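PDB 4MMO: Sso-CP2 metallo-carboxypetidase from Sulfolobus solfataricus, which probably works as a zinc-dependent carboxypeptidase of the M20 family, hydrolysing peptide bonds to release residues from the C-terminal end. Local coordinates for residues Pro15-Ser18 and Ala19-Glu22; Glu134-Glu137 and Glu138-Ser141; Val142-Glu145 and Asp146-Glu149. One frame throughout, in Å; residues are numbered along the deposited sequence.

How the interactions relate
All three contacts are local. Interaction 2 lies at the zinc site formed by H71, D104 and E163, and the other two flank it, one by packing and one along the chain. In interaction 2 the E137 side chain is about 3 Å from the bound zinc ion, and that of E138 about 3 Å from the side chain of the zinc ligand D104. Interaction 1 packs against it, S18 CB lying 3.2 Å from G135 O, while the S18 side chain is about 10 Å from the metal. Interaction 3 follows directly in sequence and is joined to interaction 2 by a probable hydrogen bond from N143 N to E136 OE1 (3.0 Å). Interactions 1 and 3 do not touch; their nearest atoms are about 9 Å apart.

Interaction 1: Pro15-Ser18 and Ala19-Glu22; sequences PSIS and ATGE
A G1 beta bulge, with G21 and E22 both facing I17, closes a tight turn within the loop between helix 3-12 and helix 24-39. The chain reverses through S18, A19 and T20, and the amide of G21 then turns back to the carbonyl of I17, with G21 N 2.7 Å from I17 O. The donor stands well in front of the carbonyl (C=O...N 152°), but the bond is bent at the hydrogen (137°). A second, weak bond runs from I17 N to E22 O, 3.1 Å away. G21 adopts a positive phi, a shape in which a CB would be jammed against the carbonyl oxygen of T20.

T20 supports the returning chain through its hydroxyl. Its OG1 sits between the backbone N and the carbonyl carbon (chi1 63°), which places it to accept from E22 N at 3.2 Å and complete an ST turn. The same oxygen rests 3.8 Å from I17 CB. On I17, the CG2 branch reaches A19, meeting A19 CB at 4.0 Å, so the isoleucine lies against both A19 and T20.

At the bend, a water joins S18 to the next residue. It donates to S18 OG, 3.1 Å away, and accepts from A19 N at 2.8 Å. S18 OG also bonds to D73 OD2, and S16 OG bonds to the carbonyl of Y72, so both serine hydroxyls reach towards the segment just beyond H71.

Main-chain bonds and the T20 hydroxyl therefore hold the shape of the turn, while the serines tie it to its surroundings. Because D73 OD2 also accepts from the amide of E138, the hydroxyl of S18 and the loop carrying the metal-site glutamates share one carboxylate oxygen.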
loop_
_atom_site.group_PDB
_atom_site.type_symbol
_atom_site.label_atom_id
_atom_site.label_comp_id
_atom_site.label_asym_id
_atom_site.label_seq_id
_atom_site.Cartn_x
_atom_site.Cartn_y
_atom_site.Cartn_z
ATOM N N PRO A 15 3.053 -30.894 0.082
ATOM C CA PRO A 15 2.695 -29.517 -0.260
ATOM C C PRO A 15 2.505 -29.352 -1.760
ATOM O O PRO A 15 3.034 -30.132 -2.550
ATOM C CB PRO A 15 3.887 -28.700 0.251
ATOM C CG PRO A 15 5.014 -29.653 0.303
ATOM C CD PRO A 15 4.421 -30.993 0.620
ATOM N N SER A 16 1.735 -28.342 -2.142
ATOM C CA SER A 16 1.384 -28.125 -3.533
ATOM C C SER A 16 0.863 -26.710 -3.664
ATOM O O SER A 16 -0.236 -26.473 -4.161
ATOM C CB SER A 16 0.327 -29.137 -3.982
ATOM O OG SER A 16 -0.698 -29.248 -3.015
ATOM N N ILE A 17 1.663 -25.766 -3.188
ATOM C CA ILE A 17 1.311 -24.363 -3.276
ATOM C C ILE A 17 1.545 -23.912 -4.709
ATOM O O ILE A 17 2.673 -23.903 -5.187
ATOM C CB ILE A 17 2.133 -23.522 -2.292
ATOM C CG1 ILE A 17 2.002 -24.102 -0.878
ATOM C CG2 ILE A 17 1.674 -22.073 -2.327
ATOM C CD1 ILE A 17 2.892 -23.445 0.154
ATOM N N SER A 18 0.464 -23.566 -5.402
ATOM C CA SER A 18 0.553 -23.162 -6.799
ATOM C C SER A 18 1.106 -21.747 -6.927
ATOM O O SER A 18 1.671 -21.387 -7.959
ATOM C CB SER A 18 -0.823 -23.247 -7.466
ATOM O OG SER A 18 -1.796 -22.557 -6.703
ATOM N N ALA A 19 0.941 -20.949 -5.876
ATOM C CA ALA A 19 1.421 -19.570 -5.876
ATOM C C ALA A 19 2.936 -19.510 -6.059
ATOM O O ALA A 19 3.448 -18.610 -6.720
ATOM C CB ALA A 19 1.024 -18.876 -4.587
ATOM N N THR A 20 3.639 -20.477 -5.473
ATOM C CA THR A 20 5.097 -20.546 -5.556
ATOM C C THR A 20 5.544 -21.690 -6.462
ATOM O O THR A 20 6.622 -21.643 -7.053
ATOM C CB THR A 20 5.726 -20.748 -4.162
ATOM O OG1 THR A 20 5.299 -22.002 -3.613
ATOM C CG2 THR A 20 5.320 -19.621 -3.220
ATOM N N GLY A 21 4.704 -22.715 -6.572
ATOM C CA GLY A 21 5.016 -23.888 -7.371
ATOM C C GLY A 21 5.577 -25.011 -6.521
ATOM O O GLY A 21 5.966 -26.064 -7.034
ATOM N N GLU A 22 5.599 -24.794 -5.211
ATOM C CA GLU A 22 6.246 -25.719 -4.286
ATOM C C GLU A 22 5.474 -27.031 -4.136
ATOM O O GLU A 22 4.407 -27.077 -3.518
ATOM C CB GLU A 22 6.425 -25.044 -2.923
ATOM C CG GLU A 22 7.522 -25.643 -2.064
ATOM C CD GLU A 22 8.001 -24.685 -0.989
ATOM O OE1 GLU A 22 7.279 -23.707 -0.696
ATOM O OE2 GLU A 22 9.102 -24.902 -0.441
HETATM O O HOH W 1 -1.068 -21.179 -4.002
#

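Interaction 2: Glu134-Glu137 and Glu138-Ser141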
loop_
_atom_site.group_PDB
_atom_site.type_symbol
_atom_site.label_atom_id
_atom_site.label_comp_id
_atom_site.label_asym_id
_atom_site.label_seq_id
_atom_site.Cartn_x
_atom_site.Cartn_y
_atom_site.Cartn_z
ATOM N N GLU A 134 -6.890 -30.088 -11.767
ATOM C CA GLU A 134 -5.922 -29.053 -12.137
ATOM C C GLU A 134 -5.083 -28.621 -10.936
ATOM O O GLU A 134 -5.397 -28.957 -9.791
ATOM C CB GLU A 134 -6.617 -27.835 -12.756
ATOM C CG GLU A 134 -7.376 -26.938 -11.768
ATOM C CD GLU A 134 -7.428 -25.484 -12.215
ATOM O OE1 GLU A 134 -6.425 -24.989 -12.774
ATOM O OE2 GLU A 134 -8.474 -24.832 -12.007
ATOM N N GLY A 135 -4.030 -27.853 -11.210
ATOM C CA GLY A 135 -3.107 -27.410 -10.179
ATOM C C GLY A 135 -2.956 -25.901 -10.099
ATOM O O GLY A 135 -1.993 -25.415 -9.509
ATOM N N GLU A 136 -3.905 -25.161 -10.673
ATOM C CA GLU A 136 -3.826 -23.698 -10.726
ATOM C C GLU A 136 -5.095 -22.995 -10.246
ATOM O O GLU A 136 -5.273 -21.799 -10.488
ATOM C CB GLU A 136 -3.538 -23.241 -12.159
ATOM C CG GLU A 136 -2.229 -23.746 -12.730
ATOM C CD GLU A 136 -2.015 -23.309 -14.169
ATOM O OE1 GLU A 136 -3.016 -23.085 -14.883
ATOM O OE2 GLU A 136 -0.844 -23.192 -14.587
ATOM N N GLU A 137 -5.982 -23.725 -9.578
ATOM C CA GLU A 137 -7.252 -23.145 -9.149
ATOM C C GLU A 137 -7.036 -21.959 -8.214
ATOM O O GLU A 137 -7.762 -20.966 -8.282
ATOM C CB GLU A 137 -8.124 -24.197 -8.465
ATOM C CG GLU A 137 -9.593 -23.790 -8.340
ATOM C CD GLU A 137 -9.878 -22.887 -7.155
ATOM O OE1 GLU A 137 -9.137 -22.950 -6.151
ATOM O OE2 GLU A 137 -10.855 -22.111 -7.230
ATOM N N GLU A 138 -6.038 -22.069 -7.344
ATOM C CA GLU A 138 -5.756 -21.028 -6.367
ATOM C C GLU A 138 -5.068 -19.809 -6.985
ATOM O O GLU A 138 -4.934 -18.775 -6.328
ATOM C CB GLU A 138 -4.891 -21.591 -5.238
ATOM C CG GLU A 138 -5.525 -22.750 -4.488
ATOM C CD GLU A 138 -6.747 -22.341 -3.691
ATOM O OE1 GLU A 138 -7.084 -21.139 -3.684
ATOM O OE2 GLU A 138 -7.369 -23.226 -3.068
ATOM N N ILE A 139 -4.627 -19.937 -8.236
ATOM C CA ILE A 139 -4.040 -18.817 -8.969
ATOM C C ILE A 139 -4.855 -18.481 -10.218
ATOM O O ILE A 139 -4.308 -18.035 -11.225
ATOM C CB ILE A 139 -2.566 -19.091 -9.358
ATOM C CG1 ILE A 139 -2.456 -20.336 -10.243
ATOM C CG2 ILE A 139 -1.722 -19.252 -8.104
ATOM C CD1 ILE A 139 -1.097 -20.515 -10.881
ATOM N N GLY A 140 -6.162 -18.711 -10.149
ATOM C CA GLY A 140 -7.069 -18.261 -11.190
ATOM C C GLY A 140 -7.219 -19.175 -12.393
ATOM O O GLY A 140 -7.855 -18.788 -13.374
ATOM N N SER A 141 -6.649 -20.376 -12.328
ATOM C CA SER A 141 -6.773 -21.355 -13.412
ATOM C C SER A 141 -6.329 -20.758 -14.745
ATOM O O SER A 141 -6.981 -20.960 -15.773
ATOM C CB SER A 141 -8.223 -21.851 -13.533
ATOM O OG SER A 141 -8.711 -22.355 -12.302
#
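S141 and E134 meet through their polar ends: S141 OG donates to E134 OE2 at 2.5 Å, on the syn lone pair of that oxygen. The E134 chain runs extended beyond CG to get there, and OE2 has a second hydrogen-bond partner in the hydroxyl of Y69. E136 and I139 instead cross at a slant on their aliphatic parts, E136 CB lying 3.6 Å from I139 CG1. The E136 carboxylate passes beyond this contact to the backbone amides of H51 and N143. All of this belongs to the end of strand 128-134 and the loop that follows it, which carries the tandem glutamates E137 and E138 of this M20 peptidase; both are zinc ligands in a structure of this protein, although the zinc ion they bind there is not bound to this chain in the model. Their carboxylates stand nearly perpendicular, with planes 82° apart and E137 OE1 3.6 Å from E138 OE2. E138 OE1 is bonded to the side-chain amide of Q75. The turn itself closes on E136 O, which takes two amides from opposite faces of its carbonyl plane: I139 N at 3.0 Å and S141 N at 2.7 Å, the latter 44° out of that plane.

Interaction 3: Val142-Glu145 and Asp146-Glu149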
loop_
_atom_site.group_PDB
_atom_site.type_symbol
_atom_site.label_atom_id
_atom_site.label_comp_id
_atom_site.label_asym_id
_atom_site.label_seq_id
_atom_site.Cartn_x
_atom_site.Cartn_y
_atom_site.Cartn_z
ATOM N N VAL A 142 -5.216 -20.031 -14.714
ATOM C CA VAL A 142 -4.749 -19.253 -15.861
ATOM C C VAL A 142 -4.632 -20.086 -17.133
ATOM O O VAL A 142 -5.071 -19.656 -18.200
ATOM C CB VAL A 142 -3.382 -18.592 -15.565
ATOM C CG1 VAL A 142 -2.870 -17.823 -16.780
ATOM C CG2 VAL A 142 -3.496 -17.663 -14.372
ATOM N N ASN A 143 -4.049 -21.275 -17.019
ATOM C CA ASN A 143 -3.789 -22.109 -18.188
ATOM C C ASN A 143 -4.800 -23.232 -18.414
ATOM O O ASN A 143 -4.560 -24.118 -19.231
ATOM C CB ASN A 143 -2.377 -22.690 -18.103
ATOM C CG ASN A 143 -1.313 -21.614 -18.124
ATOM O OD1 ASN A 143 -1.174 -20.888 -19.107
ATOM N ND2 ASN A 143 -0.559 -21.500 -17.035
ATOM N N LEU A 144 -5.932 -23.196 -17.713
ATOM C CA LEU A 144 -6.896 -24.293 -17.801
ATOM C C LEU A 144 -7.739 -24.233 -19.073
ATOM O O LEU A 144 -8.075 -25.269 -19.648
ATOM C CB LEU A 144 -7.822 -24.322 -16.581
ATOM C CG LEU A 144 -8.860 -25.450 -16.596
ATOM C CD1 LEU A 144 -8.182 -26.810 -16.636
ATOM C CD2 LEU A 144 -9.794 -25.354 -15.399
ATOM N N GLU A 145 -8.091 -23.025 -19.503
ATOM C CA GLU A 145 -8.943 -22.869 -20.677
ATOM C C GLU A 145 -8.258 -23.399 -21.931
ATOM O O GLU A 145 -8.874 -24.111 -22.721
ATOM C CB GLU A 145 -9.340 -21.408 -20.877
ATOM C CG GLU A 145 -10.258 -21.190 -22.074
ATOM C CD GLU A 145 -10.730 -19.758 -22.202
ATOM O OE1 GLU A 145 -10.390 -18.934 -21.327
ATOM O OE2 GLU A 145 -11.443 -19.457 -23.183
ATOM N N ASP A 146 -6.984 -23.052 -22.106
ATOM C CA ASP A 146 -6.226 -23.490 -23.274
ATOM C C ASP A 146 -6.227 -25.008 -23.373
ATOM O O ASP A 146 -6.333 -25.570 -24.463
ATOM C CB ASP A 146 -4.783 -22.978 -23.210
ATOM C CG ASP A 146 -4.683 -21.479 -23.415
ATOM O OD1 ASP A 146 -5.559 -20.908 -24.097
ATOM O OD2 ASP A 146 -3.722 -20.870 -22.899
ATOM N N TYR A 147 -6.112 -25.675 -22.232
ATOM C CA TYR A 147 -6.156 -27.128 -22.213
ATOM C C TYR A 147 -7.541 -27.654 -22.601
ATOM O O TYR A 147 -7.660 -28.624 -23.349
ATOM C CB TYR A 147 -5.770 -27.662 -20.837
ATOM C CG TYR A 147 -6.173 -29.098 -20.649
ATOM C CD1 TYR A 147 -5.440 -30.125 -21.225
ATOM C CD2 TYR A 147 -7.296 -29.428 -19.910
ATOM C CE1 TYR A 147 -5.815 -31.442 -21.064
ATOM C CE2 TYR A 147 -7.675 -30.740 -19.744
ATOM C CZ TYR A 147 -6.934 -31.744 -20.322
ATOM O OH TYR A 147 -7.311 -33.055 -20.157
ATOM N N ILE A 148 -8.588 -27.015 -22.092
ATOM C CA ILE A 148 -9.949 -27.482 -22.342
ATOM C C ILE A 148 -10.343 -27.279 -23.801
ATOM O O ILE A 148 -10.987 -28.140 -24.400
ATOM C CB ILE A 148 -10.967 -26.784 -21.409
ATOM C CG1 ILE A 148 -10.783 -27.292 -19.978
ATOM C CG2 ILE A 148 -12.408 -27.036 -21.874
ATOM C CD1 ILE A 148 -11.616 -26.567 -18.941
ATOM N N GLU A 149 -9.948 -26.148 -24.375
ATOM C CA GLU A 149 -10.335 -25.828 -25.747
ATOM C C GLU A 149 -9.729 -26.794 -26.765
ATOM O O GLU A 149 -10.243 -26.928 -27.874
ATOM C CB GLU A 149 -9.947 -24.389 -26.098
ATOM C CG GLU A 149 -10.645 -23.323 -25.256
ATOM C CD GLU A 149 -12.106 -23.116 -25.631
ATOM O OE1 GLU A 149 -12.691 -23.981 -26.317
ATOM O OE2 GLU A 149 -12.670 -22.074 -25.240
HETATM O O HOH W 2 -5.648 -20.921 -20.456
#
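A chi1 of -180° turns the L144 branch point away from its own amide nitrogen, and the side chain crosses that of I148, one turn on in helix 144-149, at a slant; there the extended CG1 branch of I148 brings CD1 to 3.8 Å from L144 CG. This is the i to i+4 spacing of an alpha helix, and the backbone follows it: I148 N donates to L144 O, and E149 N to E145 O at 2.8 Å. The L144-I148 pair forms the apolar side of the helix, facing L385 of helix 383-389. Y147 adds to it at a greater distance, with its CD2 4.3 Å from L144 CD1, while its ring extends to strands 53-58 and 128-134 of the mixed sheet.

The next pair, E145 and E149, runs side by side in the same direction. E145 is extended. In E149, chi1 (-63°) sets CG 3.2 Å from E145 O, and a bend at chi2 then steers the carboxylate. The two carboxylates end up with planes 39° apart and the two OE2 atoms, E145 OE2 and E149 OE2, at 3.5 Å. Like charges so close would probably repel; K389 forms a long, weak ion pair with E145 that may ease this.

At the start of the helix a water bridges the loop to the first turn: it donates to V142 O at 2.7 Å and accepts from D146 N at 3.0 Å.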